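Long-range contacts in integral membrane indolylacetylinositol arabinosyltransferase EmbC (Mycolicibacterium smegmatis, PDB 7BVE), which probably transfers arabinose units in building the arabinan of the mycobacterial cell wall, as an integral membrane glycosyltransferase that binds the drug ethambutol: residues Gly274-Asp280 against Asn380-Pro384; Ser89-Val95 against Gly106-Arg111. All coordinates share one frame; numbering follows the deposited sequence.

Interaction 1. Residues Gly274-Asp280 against Asn380-Pro384. With 95E (Ethambutol), chain G; PO4 (phosphate ion), chain F.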
loop_
_atom_site.group_PDB
_atom_site.type_symbol
_atom_site.label_atom_id
_atom_site.label_comp_id
_atom_site.label_asym_id
_atom_site.label_seq_id
_atom_site.Cartn_x
_atom_site.Cartn_y
_atom_site.Cartn_z
ATOM N N GLY A 274 18.760 11.598 21.571
ATOM C CA GLY A 274 17.866 11.863 20.465
ATOM C C GLY A 274 18.029 10.855 19.362
ATOM O O GLY A 274 19.118 10.326 19.136
ATOM N N ALA A 275 16.938 10.597 18.665
ATOM C CA ALA A 275 16.968 9.679 17.548
ATOM C C ALA A 275 17.527 10.369 16.320
ATOM O O ALA A 275 17.295 11.558 16.096
ATOM C CB ALA A 275 15.575 9.157 17.253
ATOM N N ASN A 276 18.260 9.611 15.522
ATOM C CA ASN A 276 18.868 10.096 14.298
ATOM C C ASN A 276 18.078 9.580 13.108
ATOM O O ASN A 276 17.301 8.629 13.216
ATOM C CB ASN A 276 20.317 9.631 14.221
ATOM C CG ASN A 276 21.160 10.199 15.329
ATOM O OD1 ASN A 276 21.105 11.386 15.608
ATOM N ND2 ASN A 276 21.919 9.344 15.995
ATOM N N THR A 277 18.282 10.215 11.961
ATOM C CA THR A 277 17.575 9.813 10.757
ATOM C C THR A 277 18.233 8.580 10.147
ATOM O O THR A 277 19.228 8.058 10.650
ATOM C CB THR A 277 17.525 10.965 9.762
ATOM O OG1 THR A 277 18.854 11.342 9.391
ATOM C CG2 THR A 277 16.839 12.150 10.382
ATOM N N ALA A 278 17.666 8.100 9.043
ATOM C CA ALA A 278 18.199 6.905 8.406
ATOM C C ALA A 278 19.511 7.183 7.683
ATOM O O ALA A 278 20.441 6.375 7.750
ATOM C CB ALA A 278 17.175 6.327 7.435
ATOM N N ASP A 279 19.610 8.321 7.001
ATOM C CA ASP A 279 20.742 8.604 6.126
ATOM C C ASP A 279 21.728 9.533 6.828
ATOM O O ASP A 279 21.829 10.718 6.535
ATOM C CB ASP A 279 20.246 9.203 4.825
ATOM C CG ASP A 279 19.401 8.243 4.044
ATOM O OD1 ASP A 279 19.646 7.028 4.151
ATOM O OD2 ASP A 279 18.483 8.690 3.334
ATOM N N ASP A 280 22.474 8.972 7.755
ATOM C CA ASP A 280 23.586 9.685 8.363
ATOM C C ASP A 280 24.912 8.999 8.122
ATOM O O ASP A 280 25.909 9.670 7.851
ATOM C CB ASP A 280 23.368 9.835 9.865
ATOM C CG ASP A 280 22.200 10.716 10.193
ATOM O OD1 ASP A 280 21.861 11.587 9.369
ATOM O OD2 ASP A 280 21.624 10.541 11.282
ATOM N N ASN A 380 17.025 15.659 12.869
ATOM C CA ASN A 380 18.195 15.422 13.719
ATOM C C ASN A 380 19.236 14.581 12.979
ATOM O O ASN A 380 19.510 13.435 13.319
ATOM C CB ASN A 380 17.783 14.757 15.026
ATOM C CG ASN A 380 18.872 14.821 16.074
ATOM O OD1 ASN A 380 19.882 15.486 15.890
ATOM N ND2 ASN A 380 18.690 14.096 17.157
ATOM N N GLY A 381 19.845 15.170 11.969
ATOM C CA GLY A 381 20.802 14.431 11.185
ATOM C C GLY A 381 21.592 15.296 10.243
ATOM O O GLY A 381 21.679 16.511 10.412
ATOM N N LEU A 382 22.166 14.647 9.236
ATOM C CA LEU A 382 23.046 15.284 8.269
ATOM C C LEU A 382 22.378 15.525 6.926
ATOM O O LEU A 382 23.047 15.957 5.988
ATOM C CB LEU A 382 24.299 14.429 8.077
ATOM C CG LEU A 382 25.151 14.246 9.324
ATOM C CD1 LEU A 382 26.307 13.333 9.038
ATOM C CD2 LEU A 382 25.639 15.577 9.790
ATOM N N ARG A 383 21.075 15.281 6.821
ATOM C CA ARG A 383 20.341 15.436 5.574
ATOM C C ARG A 383 20.219 16.916 5.193
ATOM O O ARG A 383 20.494 17.795 6.009
ATOM C CB ARG A 383 18.975 14.765 5.727
ATOM C CG ARG A 383 19.086 13.262 5.653
ATOM C CD ARG A 383 17.759 12.567 5.555
ATOM N NE ARG A 383 17.033 12.941 4.336
ATOM C CZ ARG A 383 17.262 12.409 3.146
ATOM N NH1 ARG A 383 18.206 11.492 2.994
ATOM N NH2 ARG A 383 16.565 12.805 2.099
ATOM N N PRO A 384 19.850 17.234 3.948
ATOM C CA PRO A 384 19.717 18.645 3.575
ATOM C C PRO A 384 18.449 19.329 4.060
ATOM O O PRO A 384 18.253 20.498 3.731
ATOM C CB PRO A 384 19.744 18.595 2.042
ATOM C CG PRO A 384 19.247 17.288 1.702
ATOM C CD PRO A 384 19.775 16.380 2.739
HETATM C C2 95E G . 21.602 9.815 -2.098
HETATM O O12 95E G . 16.182 5.582 2.849
HETATM C C11 95E G . 16.660 6.400 2.137
HETATM C C10 95E G . 17.562 5.999 0.970
HETATM C C13 95E G . 18.014 4.548 1.094
HETATM C C14 95E G . 17.414 3.662 0.007
HETATM N N9 95E G . 18.732 6.849 0.939
HETATM C C8 95E G . 18.461 7.944 0.036
HETATM C C7 95E G . 19.711 8.274 -0.766
HETATM N N6 95E G . 20.565 9.158 -0.009
HETATM C C3 95E G . 20.862 10.289 -0.855
HETATM O O1 95E G . 21.029 9.781 -3.132
HETATM C C4 95E G . 21.724 11.266 -0.075
HETATM C C5 95E G . 21.353 11.232 1.402
HETATM P P PO4 F . 16.892 11.265 -1.674
HETATM O O1 PO4 F . 17.405 12.511 -0.997
HETATM O O2 PO4 F . 16.481 10.257 -0.633
HETATM O O3 PO4 F . 15.710 11.624 -2.537
HETATM O O4 PO4 F . 17.971 10.670 -2.541
#

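Interaction 2. Residues Ser89-Val95 against Gly106-Arg111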
loop_
_atom_site.group_PDB
_atom_site.type_symbol
_atom_site.label_atom_id
_atom_site.label_comp_id
_atom_site.label_asym_id
_atom_site.label_seq_id
_atom_site.Cartn_x
_atom_site.Cartn_y
_atom_site.Cartn_z
ATOM N N SER A 89 43.455 -24.939 -14.565
ATOM C CA SER A 89 42.462 -24.825 -15.627
ATOM C C SER A 89 42.594 -23.522 -16.409
ATOM O O SER A 89 42.751 -23.548 -17.632
ATOM C CB SER A 89 41.050 -24.966 -15.051
ATOM O OG SER A 89 40.832 -26.284 -14.586
ATOM N N VAL A 90 42.536 -22.383 -15.731
ATOM C CA VAL A 90 42.463 -21.115 -16.445
ATOM C C VAL A 90 43.859 -20.656 -16.842
ATOM O O VAL A 90 44.838 -20.836 -16.112
ATOM C CB VAL A 90 41.713 -20.053 -15.618
ATOM C CG1 VAL A 90 40.306 -20.515 -15.334
ATOM C CG2 VAL A 90 42.419 -19.723 -14.333
ATOM N N LEU A 91 43.953 -20.117 -18.051
ATOM C CA LEU A 91 45.151 -19.450 -18.529
ATOM C C LEU A 91 45.154 -17.979 -18.170
ATOM O O LEU A 91 46.219 -17.417 -17.897
ATOM C CB LEU A 91 45.253 -19.604 -20.049
ATOM C CG LEU A 91 46.425 -18.994 -20.811
ATOM C CD1 LEU A 91 47.700 -19.667 -20.432
ATOM C CD2 LEU A 91 46.200 -19.117 -22.289
ATOM N N LEU A 92 43.976 -17.365 -18.136
ATOM C CA LEU A 92 43.806 -15.949 -17.879
ATOM C C LEU A 92 42.347 -15.735 -17.525
ATOM O O LEU A 92 41.482 -16.490 -17.961
ATOM C CB LEU A 92 44.213 -15.127 -19.099
ATOM C CG LEU A 92 44.412 -13.626 -19.040
ATOM C CD1 LEU A 92 45.510 -13.314 -20.003
ATOM C CD2 LEU A 92 43.157 -12.888 -19.435
ATOM N N SER A 93 42.084 -14.707 -16.731
ATOM C CA SER A 93 40.742 -14.437 -16.249
ATOM C C SER A 93 40.681 -12.992 -15.794
ATOM O O SER A 93 41.711 -12.353 -15.585
ATOM C CB SER A 93 40.368 -15.370 -15.102
ATOM O OG SER A 93 39.089 -15.060 -14.596
ATOM N N THR A 94 39.465 -12.476 -15.662
ATOM C CA THR A 94 39.249 -11.212 -14.981
ATOM C C THR A 94 38.432 -11.379 -13.713
ATOM O O THR A 94 38.147 -10.390 -13.038
ATOM C CB THR A 94 38.573 -10.188 -15.902
ATOM O OG1 THR A 94 37.270 -10.640 -16.269
ATOM C CG2 THR A 94 39.391 -9.961 -17.147
ATOM N N VAL A 95 38.038 -12.607 -13.383
ATOM C CA VAL A 95 37.352 -12.941 -12.135
ATOM C C VAL A 95 37.954 -14.218 -11.575
ATOM O O VAL A 95 38.535 -15.023 -12.314
ATOM C CB VAL A 95 35.838 -13.133 -12.357
ATOM C CG1 VAL A 95 35.152 -11.818 -12.638
ATOM C CG2 VAL A 95 35.623 -14.052 -13.516
ATOM N N GLY A 106 32.179 -12.316 -16.161
ATOM C CA GLY A 106 33.515 -11.925 -16.557
ATOM C C GLY A 106 34.078 -12.695 -17.727
ATOM O O GLY A 106 33.334 -13.217 -18.553
ATOM N N LEU A 107 35.397 -12.769 -17.804
ATOM C CA LEU A 107 36.093 -13.388 -18.918
ATOM C C LEU A 107 36.932 -14.553 -18.426
ATOM O O LEU A 107 37.465 -14.517 -17.317
ATOM C CB LEU A 107 36.990 -12.369 -19.607
ATOM C CG LEU A 107 37.668 -12.609 -20.951
ATOM C CD1 LEU A 107 37.776 -11.267 -21.513
ATOM C CD2 LEU A 107 39.051 -13.178 -20.835
ATOM N N LEU A 108 37.068 -15.574 -19.268
ATOM C CA LEU A 108 37.854 -16.758 -18.959
ATOM C C LEU A 108 38.445 -17.321 -20.238
ATOM O O LEU A 108 37.779 -17.359 -21.271
ATOM C CB LEU A 108 37.007 -17.834 -18.272
ATOM C CG LEU A 108 36.519 -17.650 -16.837
ATOM C CD1 LEU A 108 35.499 -18.689 -16.508
ATOM C CD2 LEU A 108 37.670 -17.779 -15.893
ATOM N N ILE A 109 39.699 -17.750 -20.168
ATOM C CA ILE A 109 40.346 -18.476 -21.255
ATOM C C ILE A 109 40.634 -19.854 -20.662
ATOM O O ILE A 109 41.697 -20.450 -20.864
ATOM C CB ILE A 109 41.587 -17.734 -21.790
ATOM C CG1 ILE A 109 41.207 -16.297 -22.121
ATOM C CG2 ILE A 109 42.051 -18.287 -23.127
ATOM C CD1 ILE A 109 42.365 -15.429 -22.493
ATOM N N GLU A 110 39.694 -20.316 -19.838
ATOM C CA GLU A 110 39.703 -21.615 -19.176
ATOM C C GLU A 110 39.828 -22.746 -20.187
ATOM O O GLU A 110 39.384 -22.612 -21.328
ATOM C CB GLU A 110 38.417 -21.760 -18.351
ATOM C CG GLU A 110 38.340 -22.966 -17.426
ATOM C CD GLU A 110 37.053 -23.012 -16.627
ATOM O OE1 GLU A 110 36.201 -22.119 -16.820
ATOM O OE2 GLU A 110 36.890 -23.938 -15.803
ATOM N N ARG A 111 40.442 -23.854 -19.792
ATOM C CA ARG A 111 40.543 -25.035 -20.635
ATOM C C ARG A 111 39.459 -26.024 -20.241
ATOM O O ARG A 111 39.581 -26.717 -19.228
ATOM C CB ARG A 111 41.916 -25.679 -20.512
ATOM C CG ARG A 111 42.071 -26.901 -21.375
ATOM C CD ARG A 111 43.420 -27.520 -21.163
ATOM N NE ARG A 111 43.616 -27.897 -19.770
ATOM C CZ ARG A 111 43.188 -29.028 -19.227
ATOM N NH1 ARG A 111 42.534 -29.915 -19.962
ATOM N NH2 ARG A 111 43.418 -29.274 -17.947
#

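Interaction 1. Residues Gly274-Asp280 against Asn380-Pro384
Asp-279 and Arg-383 meet in a salt bridge, OD2 to NH1 at 2.8 Å, where two buried loops of the GT-C-type membrane part come together beside the ethambutol pocket. The bridge is not a flat, two-pronged pairing: carboxylate and guanidinium planes stand 52° apart, and the carboxylate reaches NH1 obliquely. On Asp-279, OD2 also lies 3.0 Å from the drug's amine N9, so one oxygen faces both the arginine and the ligand. The side chain of Arg-383 bends at chi3 (62°), which turns the guanidinium toward Asp-279; its other nitrogen, NH2, donates a hydrogen bond to O1 of the phosphate ion at 3.2 Å. The side chain of the neighbouring Asp-280 ties its loop to the backbone of the other. Leu-382 N donates to its OD1 at 3.1 Å in a nearly straight bond (166° at the hydrogen) that arrives from above the carboxylate plane, while the same oxygen sits 3.5 Å from CA of Gly-381. The far end is bonded more weakly but still packed: Asn-380 ND2 gives a weak, bent bond to Ala-275 O (3.1 Å), and Asn-276 CA a CA-H...O contact to Asn-380 O (3.5 Å). Partly exposed Asn-276 and Thr-277 form the solvent side. Arg-331 holds OD1 of Asn-380 weakly, and Thr-334 is hydrogen-bonded to the carbonyl of Gly-381. Residues 274-280 link helix 258-272 to helix 281-293, and residues 380-384 link helix 361-378 to helix 385-405; the contact thus joins two helix-to-helix connections, with Trp-965 against Asp-279 and His-574 against Arg-383.

Interaction 2. Residues Ser89-Val95 against Gly106-Arg111
Leu-92 and Ile-109 lie side by side and point the same way, CB of the leucine 3.9 Å from CD1 of the isoleucine, across the edge pair of a four-stranded antiparallel sheet in the concanavalin-like domain. Ile-109 and Leu-107 also reach strand 140-145 of the seven-stranded sheet, touching Leu-141 and Phe-143 respectively, which places these side chains between the two sheets. Ser-93 and Leu-108, a non-hydrogen-bonded antiparallel pair, send their side chains to the other face. There Leu-108 is joined by Val-90, whose CG1 approaches its CD2 to 3.8 Å. That same methyl of Val-90 lies against the aliphatic part of Glu-110; with CG anti to the backbone N (chi1 -171°) and the chain extended beyond it, the carboxylate runs on past the contact. At the other end Thr-94 crosses Leu-107 at a slant. Thr-94 OG1 accepts a hydrogen bond from Leu-107 N at 3.2 Å and is also hydrogen-bonded to the carbonyl of Gln-182, so this one oxygen links two parts of the chain. The chain turns a corner at Leu-91, and the backbone pairing is uneven. Thr-94 N makes a weak bond to Leu-107 O at 3.3 Å, whereas Ile-109 N donates to Leu-92 O at 3.1 Å, and Arg-111 N to Ser-89 O at 3.2 Å.

How the interactions relate
Both contacts are largely buried, yet they share no element: their centres are about 46 Å apart and their nearest atoms about 30 Å. Interaction 1 joins loops between helices, only about 10 Å from the centre of the chain, and its chemistry is ionic and polar, with one end facing a bound drug and a phosphate ion. Interaction 2 lies farther out, about 36 Å from that centre, in the beta-rich concanavalin-like domain, where backbone hydrogen bonds and aliphatic side chains do the work. Along the sequence they follow in series, interaction 2 closing before interaction 1 opens: interaction 1 bridges about a hundred residues, rich in helix, interaction 2 a short connection between neighbouring strands.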